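Local coordinates for oxalate--CoA ligase (Arabidopsis thaliana, PDB 5IE2), which belongs to the ANL superfamily of AMP-binding enzymes, with a large N-terminal and a small C-terminal domain, and is modelled here with bound ATP, at residues A[19-24]-A[28-33]; A[49-54]-A[104-109]; A[63-68]-A[206-211]; A[70-75]-A[129-134]. All blocks are in the same frame, centred on the assembly; numbering follows the deposited sequence.

Contact 1. Residues A[19-24]-A[28-33]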
loop_
_atom_site.group_PDB
_atom_site.type_symbol
_atom_site.label_atom_id
_atom_site.label_comp_id
_atom_site.label_asym_id
_atom_site.label_seq_id
_atom_site.Cartn_x
_atom_site.Cartn_y
_atom_site.Cartn_z
ATOM N N ASP A 19 19.965 20.370 -2.597
ATOM C CA ASP A 19 19.103 21.439 -3.124
ATOM C C ASP A 19 18.089 20.861 -4.157
ATOM O O ASP A 19 17.390 21.609 -4.848
ATOM C CB ASP A 19 19.998 22.581 -3.726
ATOM C CG ASP A 19 19.607 24.031 -3.242
ATOM O OD1 ASP A 19 18.756 24.209 -2.335
ATOM O OD2 ASP A 19 20.153 25.024 -3.814
ATOM N N ARG A 20 17.980 19.536 -4.279
ATOM C CA ARG A 20 16.929 18.967 -5.133
ATOM C C ARG A 20 15.627 18.979 -4.356
ATOM O O ARG A 20 15.633 18.821 -3.120
ATOM C CB ARG A 20 17.272 17.535 -5.552
ATOM C CG ARG A 20 18.565 17.470 -6.382
ATOM C CD ARG A 20 18.503 16.287 -7.311
ATOM N NE ARG A 20 17.256 16.366 -8.068
ATOM C CZ ARG A 20 17.159 16.645 -9.365
ATOM N NH1 ARG A 20 18.267 16.824 -10.074
ATOM N NH2 ARG A 20 15.933 16.714 -9.937
ATOM N N ARG A 21 14.507 19.100 -5.070
ATOM C CA ARG A 21 13.216 19.052 -4.416
ATOM C C ARG A 21 12.976 17.651 -3.801
ATOM O O ARG A 21 13.270 16.621 -4.439
ATOM C CB ARG A 21 12.109 19.391 -5.433
ATOM C CG ARG A 21 10.715 19.571 -4.804
ATOM C CD ARG A 21 9.770 20.290 -5.797
ATOM N NE ARG A 21 9.561 19.463 -6.968
ATOM C CZ ARG A 21 8.601 18.532 -7.051
ATOM N NH1 ARG A 21 7.772 18.299 -6.020
ATOM N NH2 ARG A 21 8.476 17.846 -8.173
ATOM N N ALA A 22 12.419 17.652 -2.580
ATOM C CA ALA A 22 12.042 16.430 -1.887
ATOM C C ALA A 22 10.521 16.290 -1.764
ATOM O O ALA A 22 9.979 15.233 -2.054
ATOM C CB ALA A 22 12.686 16.396 -0.482
ATOM N N LEU A 23 9.842 17.335 -1.275
ATOM C CA LEU A 23 8.446 17.213 -0.841
ATOM C C LEU A 23 7.704 18.522 -1.102
ATOM O O LEU A 23 8.112 19.587 -0.605
ATOM C CB LEU A 23 8.385 16.867 0.665
ATOM C CG LEU A 23 6.974 16.594 1.230
ATOM C CD1 LEU A 23 6.449 15.337 0.624
ATOM C CD2 LEU A 23 7.091 16.363 2.775
ATOM N N SER A 24 6.629 18.441 -1.886
ATOM C CA SER A 24 5.771 19.592 -2.166
ATOM C C SER A 24 4.387 19.288 -1.687
ATOM O O SER A 24 3.995 18.115 -1.575
ATOM C CB SER A 24 5.714 19.912 -3.672
ATOM O OG SER A 24 6.973 20.307 -4.142
ATOM N N LYS A 28 1.449 25.136 -2.398
ATOM C CA LYS A 28 1.805 25.709 -1.102
ATOM C C LYS A 28 3.273 25.546 -0.714
ATOM O O LYS A 28 3.973 26.535 -0.535
ATOM C CB LYS A 28 0.936 25.105 -0.006
ATOM C CG LYS A 28 1.112 25.811 1.358
ATOM C CD LYS A 28 -0.028 25.413 2.317
ATOM C CE LYS A 28 0.192 25.877 3.769
ATOM N NZ LYS A 28 0.242 27.354 3.972
ATOM N N PHE A 29 3.715 24.311 -0.478
ATOM C CA PHE A 29 5.083 24.086 0.043
ATOM C C PHE A 29 5.992 23.446 -0.985
ATOM O O PHE A 29 5.509 22.657 -1.783
ATOM C CB PHE A 29 5.060 23.145 1.278
ATOM C CG PHE A 29 4.480 23.766 2.534
ATOM C CD1 PHE A 29 5.007 24.938 3.048
ATOM C CD2 PHE A 29 3.447 23.165 3.190
ATOM C CE1 PHE A 29 4.487 25.509 4.231
ATOM C CE2 PHE A 29 2.925 23.725 4.393
ATOM C CZ PHE A 29 3.464 24.894 4.892
ATOM N N ASN A 30 7.300 23.731 -0.944
ATOM C CA ASN A 30 8.254 23.018 -1.813
ATOM C C ASN A 30 9.536 22.882 -1.005
ATOM O O ASN A 30 10.312 23.829 -0.917
ATOM C CB ASN A 30 8.563 23.752 -3.145
ATOM C CG ASN A 30 7.377 23.778 -4.082
ATOM O OD1 ASN A 30 7.199 22.864 -4.884
ATOM N ND2 ASN A 30 6.538 24.810 -3.969
ATOM N N LEU A 31 9.742 21.735 -0.377
ATOM C CA LEU A 31 10.908 21.546 0.492
ATOM C C LEU A 31 12.005 20.840 -0.277
ATOM O O LEU A 31 11.725 19.876 -0.966
ATOM C CB LEU A 31 10.543 20.701 1.716
ATOM C CG LEU A 31 9.751 21.388 2.857
ATOM C CD1 LEU A 31 8.474 22.003 2.388
ATOM C CD2 LEU A 31 9.435 20.318 3.915
ATOM N N THR A 32 13.245 21.295 -0.135
ATOM C CA THR A 32 14.391 20.526 -0.645
ATOM C C THR A 32 14.787 19.366 0.309
ATOM O O THR A 32 14.323 19.302 1.435
ATOM C CB THR A 32 15.633 21.402 -0.801
ATOM O OG1 THR A 32 15.992 21.883 0.499
ATOM C CG2 THR A 32 15.387 22.576 -1.756
ATOM N N HIS A 33 15.656 18.479 -0.155
ATOM C CA HIS A 33 16.138 17.398 0.712
ATOM C C HIS A 33 16.885 17.945 1.919
ATOM O O HIS A 33 16.713 17.424 3.010
ATOM C CB HIS A 33 17.020 16.414 -0.100
ATOM C CG HIS A 33 16.183 15.456 -0.910
ATOM N ND1 HIS A 33 15.642 14.319 -0.356
ATOM C CD2 HIS A 33 15.723 15.511 -2.187
ATOM C CE1 HIS A 33 14.895 13.705 -1.257
ATOM N NE2 HIS A 33 14.951 14.386 -2.385
HETATM O O HOH W 1 18.132 23.511 0.240
#

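Contact 2. Residues A[49-54]-A[104-109]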
loop_
_atom_site.group_PDB
_atom_site.type_symbol
_atom_site.label_atom_id
_atom_site.label_comp_id
_atom_site.label_asym_id
_atom_site.label_seq_id
_atom_site.Cartn_x
_atom_site.Cartn_y
_atom_site.Cartn_z
ATOM N N SER A 49 14.064 15.655 23.706
ATOM C CA SER A 49 14.348 16.578 24.819
ATOM C C SER A 49 13.112 17.052 25.552
ATOM O O SER A 49 13.161 17.302 26.743
ATOM C CB SER A 49 15.068 17.829 24.324
ATOM O OG SER A 49 16.345 17.489 23.797
ATOM N N ASP A 50 12.025 17.251 24.825
ATOM C CA ASP A 50 10.870 17.930 25.395
ATOM C C ASP A 50 9.640 17.055 25.535
ATOM O O ASP A 50 8.764 17.340 26.370
ATOM C CB ASP A 50 10.521 19.156 24.553
ATOM C CG ASP A 50 11.678 20.177 24.499
ATOM O OD1 ASP A 50 12.378 20.351 25.529
ATOM O OD2 ASP A 50 11.893 20.809 23.445
ATOM N N ALA A 51 9.555 15.991 24.742
ATOM C CA ALA A 51 8.402 15.086 24.812
ATOM C C ALA A 51 8.790 13.774 25.475
ATOM O O ALA A 51 7.968 12.873 25.627
ATOM C CB ALA A 51 7.792 14.845 23.394
ATOM N N GLY A 52 10.056 13.657 25.860
ATOM C CA GLY A 52 10.520 12.495 26.598
ATOM C C GLY A 52 10.525 11.170 25.842
ATOM O O GLY A 52 10.431 10.113 26.434
ATOM N N ILE A 53 10.626 11.219 24.524
ATOM C CA ILE A 53 10.615 9.996 23.727
ATOM C C ILE A 53 11.980 9.263 23.834
ATOM O O ILE A 53 13.038 9.820 23.565
ATOM C CB ILE A 53 10.278 10.319 22.253
ATOM C CG1 ILE A 53 8.866 10.918 22.169
ATOM C CG2 ILE A 53 10.383 9.087 21.358
ATOM C CD1 ILE A 53 7.780 10.090 22.884
ATOM N N LYS A 54 11.904 8.010 24.249
ATOM C CA LYS A 54 13.056 7.142 24.488
ATOM C C LYS A 54 13.129 6.058 23.422
ATOM O O LYS A 54 12.100 5.713 22.826
ATOM C CB LYS A 54 12.922 6.473 25.877
ATOM C CG LYS A 54 12.788 7.395 27.072
ATOM C CD LYS A 54 14.072 8.156 27.329
ATOM C CE LYS A 54 14.045 8.965 28.676
ATOM N NZ LYS A 54 13.149 10.196 28.694
ATOM N N SER A 104 1.100 2.768 22.368
ATOM C CA SER A 104 1.423 4.158 22.113
ATOM C C SER A 104 1.615 4.968 23.403
ATOM O O SER A 104 0.816 4.853 24.331
ATOM C CB SER A 104 0.307 4.797 21.242
ATOM O OG SER A 104 0.410 4.276 19.922
ATOM N N LYS A 105 2.654 5.794 23.429
ATOM C CA LYS A 105 2.987 6.660 24.569
ATOM C C LYS A 105 2.728 8.128 24.255
ATOM O O LYS A 105 2.815 8.983 25.123
ATOM C CB LYS A 105 4.468 6.490 24.975
ATOM C CG LYS A 105 4.686 5.356 25.989
ATOM C CD LYS A 105 6.084 4.738 25.913
ATOM C CE LYS A 105 6.151 3.429 26.740
ATOM N NZ LYS A 105 5.445 3.544 28.059
ATOM N N LEU A 106 2.448 8.429 23.002
ATOM C CA LEU A 106 2.224 9.816 22.549
ATOM C C LEU A 106 1.340 9.770 21.286
ATOM O O LEU A 106 1.512 8.877 20.437
ATOM C CB LEU A 106 3.581 10.516 22.251
ATOM C CG LEU A 106 3.536 11.882 21.562
ATOM C CD1 LEU A 106 2.902 12.926 22.472
ATOM C CD2 LEU A 106 4.924 12.340 21.063
ATOM N N LEU A 107 0.434 10.724 21.147
ATOM C CA LEU A 107 -0.403 10.870 19.953
ATOM C C LEU A 107 -0.042 12.177 19.273
ATOM O O LEU A 107 -0.139 13.239 19.893
ATOM C CB LEU A 107 -1.899 10.892 20.316
ATOM C CG LEU A 107 -2.808 11.254 19.130
ATOM C CD1 LEU A 107 -2.735 10.188 18.022
ATOM C CD2 LEU A 107 -4.260 11.423 19.655
ATOM N N LEU A 108 0.390 12.126 18.006
ATOM C CA LEU A 108 0.607 13.358 17.230
ATOM C C LEU A 108 -0.526 13.583 16.236
ATOM O O LEU A 108 -0.996 12.626 15.586
ATOM C CB LEU A 108 1.929 13.274 16.432
ATOM C CG LEU A 108 3.193 13.085 17.277
ATOM C CD1 LEU A 108 4.341 12.727 16.325
ATOM C CD2 LEU A 108 3.438 14.453 17.923
ATOM N N THR A 109 -0.953 14.847 16.104
ATOM C CA THR A 109 -1.933 15.241 15.101
ATOM C C THR A 109 -1.554 16.605 14.550
ATOM O O THR A 109 -0.635 17.248 15.068
ATOM C CB THR A 109 -3.405 15.370 15.677
ATOM O OG1 THR A 109 -3.460 16.530 16.511
ATOM C CG2 THR A 109 -3.849 14.157 16.525
#

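Contact 3. Residues A[63-68]-A[206-211]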
loop_
_atom_site.group_PDB
_atom_site.type_symbol
_atom_site.label_atom_id
_atom_site.label_comp_id
_atom_site.label_asym_id
_atom_site.label_seq_id
_atom_site.Cartn_x
_atom_site.Cartn_y
_atom_site.Cartn_z
ATOM N N PHE A 63 -3.056 11.777 10.758
ATOM C CA PHE A 63 -3.009 12.956 9.879
ATOM C C PHE A 63 -3.664 12.589 8.554
ATOM O O PHE A 63 -3.620 11.420 8.162
ATOM C CB PHE A 63 -1.558 13.349 9.564
ATOM C CG PHE A 63 -0.758 13.944 10.736
ATOM C CD1 PHE A 63 -0.504 15.316 10.791
ATOM C CD2 PHE A 63 -0.114 13.107 11.667
ATOM C CE1 PHE A 63 0.280 15.858 11.830
ATOM C CE2 PHE A 63 0.667 13.629 12.723
ATOM C CZ PHE A 63 0.901 15.012 12.792
ATOM N N PRO A 64 -4.150 13.580 7.801
ATOM C CA PRO A 64 -4.286 13.374 6.343
ATOM C C PRO A 64 -2.904 13.265 5.687
ATOM O O PRO A 64 -1.859 13.287 6.384
ATOM C CB PRO A 64 -5.013 14.659 5.844
ATOM C CG PRO A 64 -5.339 15.490 7.130
ATOM C CD PRO A 64 -4.374 14.986 8.214
ATOM N N ASN A 65 -2.847 13.208 4.355
ATOM C CA ASN A 65 -1.541 13.131 3.679
ATOM C C ASN A 65 -0.942 14.520 3.603
ATOM O O ASN A 65 -1.127 15.232 2.599
ATOM C CB ASN A 65 -1.650 12.533 2.264
ATOM C CG ASN A 65 -1.851 11.011 2.286
ATOM O OD1 ASN A 65 -1.783 10.364 3.354
ATOM N ND2 ASN A 65 -2.111 10.424 1.102
ATOM N N THR A 66 -0.202 14.895 4.647
ATOM C CA THR A 66 0.262 16.276 4.764
ATOM C C THR A 66 1.742 16.359 5.059
ATOM O O THR A 66 2.364 15.365 5.423
ATOM C CB THR A 66 -0.453 17.006 5.903
ATOM O OG1 THR A 66 -0.119 16.367 7.128
ATOM C CG2 THR A 66 -1.976 16.916 5.734
ATOM N N VAL A 67 2.300 17.551 4.903
ATOM C CA VAL A 67 3.734 17.697 5.107
ATOM C C VAL A 67 4.115 17.409 6.559
ATOM O O VAL A 67 5.219 16.840 6.839
ATOM C CB VAL A 67 4.184 19.124 4.663
ATOM C CG1 VAL A 67 3.504 20.213 5.549
ATOM C CG2 VAL A 67 5.708 19.264 4.638
ATOM N N GLU A 68 3.235 17.766 7.510
ATOM C CA GLU A 68 3.532 17.468 8.922
ATOM C C GLU A 68 3.535 15.979 9.188
ATOM O O GLU A 68 4.342 15.487 9.987
ATOM C CB GLU A 68 2.501 18.139 9.868
ATOM C CG GLU A 68 2.632 19.679 9.882
ATOM C CD GLU A 68 1.698 20.372 8.849
ATOM O OE1 GLU A 68 1.082 19.685 7.972
ATOM O OE2 GLU A 68 1.604 21.630 8.898
ATOM N N THR A 206 6.719 12.163 -8.234
ATOM C CA THR A 206 5.391 11.519 -8.232
ATOM C C THR A 206 4.391 12.284 -7.384
ATOM O O THR A 206 4.762 13.162 -6.570
ATOM C CB THR A 206 5.466 10.028 -7.738
ATOM O OG1 THR A 206 4.244 9.390 -8.095
ATOM C CG2 THR A 206 5.626 9.944 -6.223
ATOM N N VAL A 207 3.101 11.967 -7.584
ATOM C CA VAL A 207 2.019 12.519 -6.763
ATOM C C VAL A 207 1.430 11.359 -5.968
ATOM O O VAL A 207 1.120 10.336 -6.563
ATOM C CB VAL A 207 0.905 13.168 -7.629
ATOM C CG1 VAL A 207 -0.343 13.525 -6.768
ATOM C CG2 VAL A 207 1.486 14.416 -8.374
ATOM N N ILE A 208 1.309 11.528 -4.658
ATOM C CA ILE A 208 0.750 10.494 -3.762
ATOM C C ILE A 208 -0.780 10.482 -3.870
ATOM O O ILE A 208 -1.444 11.512 -3.614
ATOM C CB ILE A 208 1.132 10.751 -2.287
ATOM C CG1 ILE A 208 2.656 10.825 -2.129
ATOM C CG2 ILE A 208 0.484 9.658 -1.370
ATOM C CD1 ILE A 208 3.343 9.498 -2.412
ATOM N N VAL A 209 -1.338 9.315 -4.221
ATOM C CA VAL A 209 -2.773 9.173 -4.372
ATOM C C VAL A 209 -3.342 8.085 -3.455
ATOM O O VAL A 209 -4.519 7.684 -3.608
ATOM C CB VAL A 209 -3.174 8.845 -5.845
ATOM C CG1 VAL A 209 -2.725 10.027 -6.809
ATOM C CG2 VAL A 209 -2.585 7.475 -6.318
ATOM N N LEU A 210 -2.534 7.627 -2.498
ATOM C CA LEU A 210 -2.989 6.596 -1.565
ATOM C C LEU A 210 -2.756 7.032 -0.131
ATOM O O LEU A 210 -1.812 7.778 0.102
ATOM C CB LEU A 210 -2.187 5.279 -1.801
ATOM C CG LEU A 210 -2.297 4.606 -3.192
ATOM C CD1 LEU A 210 -1.291 3.454 -3.306
ATOM C CD2 LEU A 210 -3.725 4.058 -3.437
ATOM N N PRO A 211 -3.499 6.465 0.852
ATOM C CA PRO A 211 -3.221 6.844 2.259
ATOM C C PRO A 211 -1.831 6.478 2.745
ATOM O O PRO A 211 -1.367 5.371 2.491
ATOM C CB PRO A 211 -4.287 6.065 3.077
ATOM C CG PRO A 211 -4.829 5.007 2.135
ATOM C CD PRO A 211 -4.647 5.536 0.731
HETATM O O HOH W 2 -3.002 11.730 -1.232
#

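Contact 4. Residues A[70-75]-A[129-134]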
loop_
_atom_site.group_PDB
_atom_site.type_symbol
_atom_site.label_atom_id
_atom_site.label_comp_id
_atom_site.label_asym_id
_atom_site.label_seq_id
_atom_site.Cartn_x
_atom_site.Cartn_y
_atom_site.Cartn_z
ATOM N N VAL A 70 4.603 13.716 7.101
ATOM C CA VAL A 70 5.901 13.222 6.602
ATOM C C VAL A 70 7.033 13.558 7.579
ATOM O O VAL A 70 7.856 12.687 7.964
ATOM C CB VAL A 70 6.236 13.795 5.208
ATOM C CG1 VAL A 70 7.646 13.352 4.759
ATOM C CG2 VAL A 70 5.188 13.327 4.172
ATOM N N ILE A 71 7.080 14.842 7.957
ATOM C CA ILE A 71 8.149 15.267 8.848
ATOM C C ILE A 71 8.084 14.506 10.160
ATOM O O ILE A 71 9.117 14.040 10.654
ATOM C CB ILE A 71 8.087 16.783 9.132
ATOM C CG1 ILE A 71 8.315 17.551 7.819
ATOM C CG2 ILE A 71 9.191 17.162 10.260
ATOM C CD1 ILE A 71 7.961 19.065 7.881
ATOM N N MET A 72 6.901 14.399 10.762
ATOM C CA MET A 72 6.828 13.754 12.083
ATOM C C MET A 72 7.036 12.238 12.030
ATOM O O MET A 72 7.616 11.649 12.949
ATOM C CB MET A 72 5.487 14.064 12.772
ATOM C CG MET A 72 5.363 15.586 13.243
ATOM S SD MET A 72 6.908 16.253 13.958
ATOM C CE MET A 72 7.104 15.257 15.470
ATOM N N PHE A 73 6.592 11.600 10.947
ATOM C CA PHE A 73 6.878 10.164 10.745
ATOM C C PHE A 73 8.390 9.906 10.789
ATOM O O PHE A 73 8.883 9.009 11.538
ATOM C CB PHE A 73 6.294 9.680 9.414
ATOM C CG PHE A 73 6.584 8.228 9.123
ATOM C CD1 PHE A 73 5.747 7.240 9.657
ATOM C CD2 PHE A 73 7.655 7.871 8.339
ATOM C CE1 PHE A 73 6.002 5.868 9.389
ATOM C CE2 PHE A 73 7.929 6.512 8.063
ATOM C CZ PHE A 73 7.097 5.522 8.611
ATOM N N LEU A 74 9.117 10.706 10.003
ATOM C CA LEU A 74 10.570 10.487 9.941
ATOM C C LEU A 74 11.278 10.961 11.213
ATOM O O LEU A 74 12.343 10.418 11.547
ATOM C CB LEU A 74 11.154 11.208 8.722
ATOM C CG LEU A 74 10.688 10.508 7.421
ATOM C CD1 LEU A 74 11.071 11.297 6.166
ATOM C CD2 LEU A 74 11.273 9.008 7.311
ATOM N N ALA A 75 10.719 11.987 11.897
ATOM C CA ALA A 75 11.317 12.462 13.183
ATOM C C ALA A 75 11.157 11.400 14.263
ATOM O O ALA A 75 12.061 11.178 15.066
ATOM C CB ALA A 75 10.690 13.792 13.652
ATOM N N VAL A 129 0.066 15.841 21.292
ATOM C CA VAL A 129 0.842 16.980 20.824
ATOM C C VAL A 129 0.505 17.275 19.381
ATOM O O VAL A 129 0.296 16.356 18.584
ATOM C CB VAL A 129 2.376 16.679 20.955
ATOM C CG1 VAL A 129 3.238 17.751 20.240
ATOM C CG2 VAL A 129 2.711 16.560 22.447
ATOM N N THR A 130 0.431 18.546 19.029
ATOM C CA THR A 130 0.109 18.910 17.671
ATOM C C THR A 130 1.377 19.369 16.958
ATOM O O THR A 130 2.342 19.810 17.592
ATOM C CB THR A 130 -0.930 20.025 17.582
ATOM O OG1 THR A 130 -0.397 21.246 18.128
ATOM C CG2 THR A 130 -2.213 19.637 18.306
ATOM N N ALA A 131 1.354 19.244 15.646
ATOM C CA ALA A 131 2.486 19.599 14.787
ATOM C C ALA A 131 2.038 20.504 13.652
ATOM O O ALA A 131 1.064 20.188 12.936
ATOM C CB ALA A 131 3.154 18.279 14.229
ATOM N N THR A 132 2.765 21.616 13.436
ATOM C CA THR A 132 2.413 22.571 12.384
ATOM C C THR A 132 3.642 23.144 11.674
ATOM O O THR A 132 4.549 23.602 12.341
ATOM C CB THR A 132 1.643 23.795 12.928
ATOM O OG1 THR A 132 0.621 23.341 13.805
ATOM C CG2 THR A 132 1.035 24.558 11.776
ATOM N N LEU A 133 3.672 23.096 10.350
ATOM C CA LEU A 133 4.729 23.754 9.565
ATOM C C LEU A 133 4.246 25.098 9.092
ATOM O O LEU A 133 3.216 25.191 8.424
ATOM C CB LEU A 133 5.143 22.920 8.352
ATOM C CG LEU A 133 6.396 23.429 7.593
ATOM C CD1 LEU A 133 7.661 23.296 8.436
ATOM C CD2 LEU A 133 6.590 22.629 6.264
ATOM N N LEU A 134 4.995 26.151 9.401
ATOM C CA LEU A 134 4.513 27.495 9.101
ATOM C C LEU A 134 5.041 28.074 7.785
ATOM O O LEU A 134 4.269 28.339 6.843
ATOM C CB LEU A 134 4.859 28.417 10.271
ATOM C CG LEU A 134 4.011 28.095 11.502
ATOM C CD1 LEU A 134 4.432 28.961 12.659
ATOM C CD2 LEU A 134 2.537 28.300 11.187
#

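Contact 1. Residues A[19-24]-A[28-33]
Strands 21-24 and 29-32 form an antiparallel beta hairpin, and its backbone bonds meet at L31. L31 O accepts two amides: A22 N at 2.8 Å and L23 N at 3.2 Å. Two residues of one strand thus face one of the other, which is a classic beta bulge. L31 N returns a bond to L23 O at 2.7 Å. On the R20 side of the bulge, H33 N reaches R20 O at 3.0 Å, nearly in line with the carbonyl (179°).

Side-chain polar bonds lie at both ends. On the S24 side, S24 OG donates to N30 OD1 at 2.7 Å, and it lies 45° out of the plane of that amide carbonyl. R21 NH1 in turn donates to S24 OG at 2.9 Å, so the serine hydroxyl links arginine to asparagine. NH1 has a further partner in T233 OG1. At the other end a water donates to D19 OD1 and also meets T32 OG1. T32 is the N-cap of helix 33-50, and its OG1 bonds R35 N.

A CH-pi contact adds to these. A22 CB sits over the centre of the H33 ring, 3.4 Å from the centroid. The H33 ring carbon CG is anti to the carbonyl carbon (chi1 -79°), which lays the ring face over A22. Its NE2 is held by A230 O.

L23 and L31 lie on the face that packs on V67 of helix 67-78. The chemistry implies a sheet edge with an apolar face and a polar one. The second amide at L31 O absorbs the extra residue of the bulge without leaving its N-H unbonded.

Contact 2. Residues A[49-54]-A[104-109]
The backbone of I53 is hydrogen-bonded to L47 in helix 33-50, and that of L106 to A60 in the neighbouring strand 58-61. No such bond crosses between residues 49-54 and 104-109. What passes between them is apolar.

L106 CD2 is the branch that does the touching. It meets I53 CD1 at 4.1 Å and A51 CB at 4.5 Å, so one methyl serves both partners. The I53 and L106 side chains cross at about a right angle and meet through their terminal methyls. L106 has its CG opposite the backbone N (chi1 171°), which carries the branch out from the strand toward A51 and I53. On the I53 side CG1 lies beside the backbone N (chi1 -63°), and CD1 extends from it to reach the leucine. A51 offers its single methyl, which points at the strand.

Between A51 and I53 the chain passes through G52, the first residue to leave helical geometry, with a positive phi of 67°. This turn brings I53 back alongside the sheet. I53 also packs on V59 and A81, while L106 also touches S127 and V129.

The contact is thin, with 107 Å² buried between the segments. The backbones stay well apart, as the CA atoms of A51 and L106 are 8.4 Å from each other. The chemistry is that of methyl groups alone. Between these two segments the attraction is probably dispersion and exclusion of water. Directional bonds such as K54 N to D57 OD2 hold the chain leaving helix 33-50 elsewhere.

Contact 3. Residues A[63-68]-A[206-211]
N65 is the centre of an inverse gamma turn just before helix 67-78, and its side-chain amide joins this turn to the loop that follows strand 205-207. N65 ND2 donates to L210 O at 2.8 Å. The N-H...O angle is 145°, and ND2 sits above the carbonyl plane of L210, 49° out of it. The same nitrogen gives its other hydrogen bond to a water at 2.8 Å. That water donates to I208 O at 2.9 Å, so ND2 reaches one carbonyl of the loop directly and another through water.

The other end of the amide is also used. N65 OD1 is hydrogen-bonded to L212 N, and its nearest atom in 206-211 is P211 C at 3.9 Å. With a partner at each end, the rotation of the amide is fixed. N65 CG lies opposite the carbonyl carbon (chi1 -75°), which directs the amide across to the loop.

Besides the hydrogen bonds, the CG2 methyl of I208 packs against the amide nitrogen N65 ND2 at 3.7 Å. The two side chains cross at about a right angle. I208 otherwise packs on V232 and L234, in the strand beside 205-207.

The site is buried. The side chain of P211 is about 10 Å from the bound ATP, too far for that side chain to touch it. The backbone of N65 is hydrogen-bonded to G238. The motif is an inverse gamma turn leading into T66, the N-cap of helix 67-78, with the central asparagine side chain joined to the backbone of a second loop.

Contact 4. Residues A[70-75]-A[129-134]
Helix 67-78 links strand 58-61 to its parallel neighbour 82-85 in a beta-alpha-beta crossover, and here I71 and M72 set one side of it against residues 129-134. The strand of this pair, 127-132, lies further across the same sheet.

M72 makes the closer touch. Its CG meets A131 CB at 3.6 Å. CG lies opposite the carbonyl carbon (chi1 -70°), which brings it up to the alanine methyl. The chain bends beyond that point, at chi2 and chi3. M72 also packs on L108 in the adjacent strand 104-110 and on L142.

I71, one residue earlier, works at its far end. Its CD1 reaches L133 CD2 at 4.1 Å, and the two side chains cross at about a right angle. L133 has CG opposite its backbone N (chi1 -171°), which swings the branch toward the helix. I71 also touches L36 of helix 33-50.

A131 and L133 are two apart in extended chain, so both point to the helix, with T132 between them. No polar bond crosses between the segments. L133 N is hydrogen-bonded to E68 OE2, from the helix one turn before M72. The small A131 side chain is consistent with the close approach here, the CA atoms of M72 and A131 being 7.8 Å apart. The arrangement is the apolar helix-on-sheet layer typical of an alpha/beta fold.

Along the chain, contact 1 closes before the others open. Contacts 2 and 4 alternate in their segments, as do contacts 2 and 3. Contacts 1, 3 and 4 group around helix 67-78, with centres 13 to 15 Å apart. V67 of contact 3 packs on L23, F29 and L31 of contact 1, and F63 packs on T109 of contact 2. Contacts 1 and 3 reach the same four-stranded sheet. Contacts 2 and 4, centres 12 Å apart, share the other sheet through neighbouring strands 104-110 and 127-132. The centres of contacts 1 and 2 are 26 Å apart, with helix 33-50 between them. Helix 67-78 thus joins two sheets of the AMP-binding region.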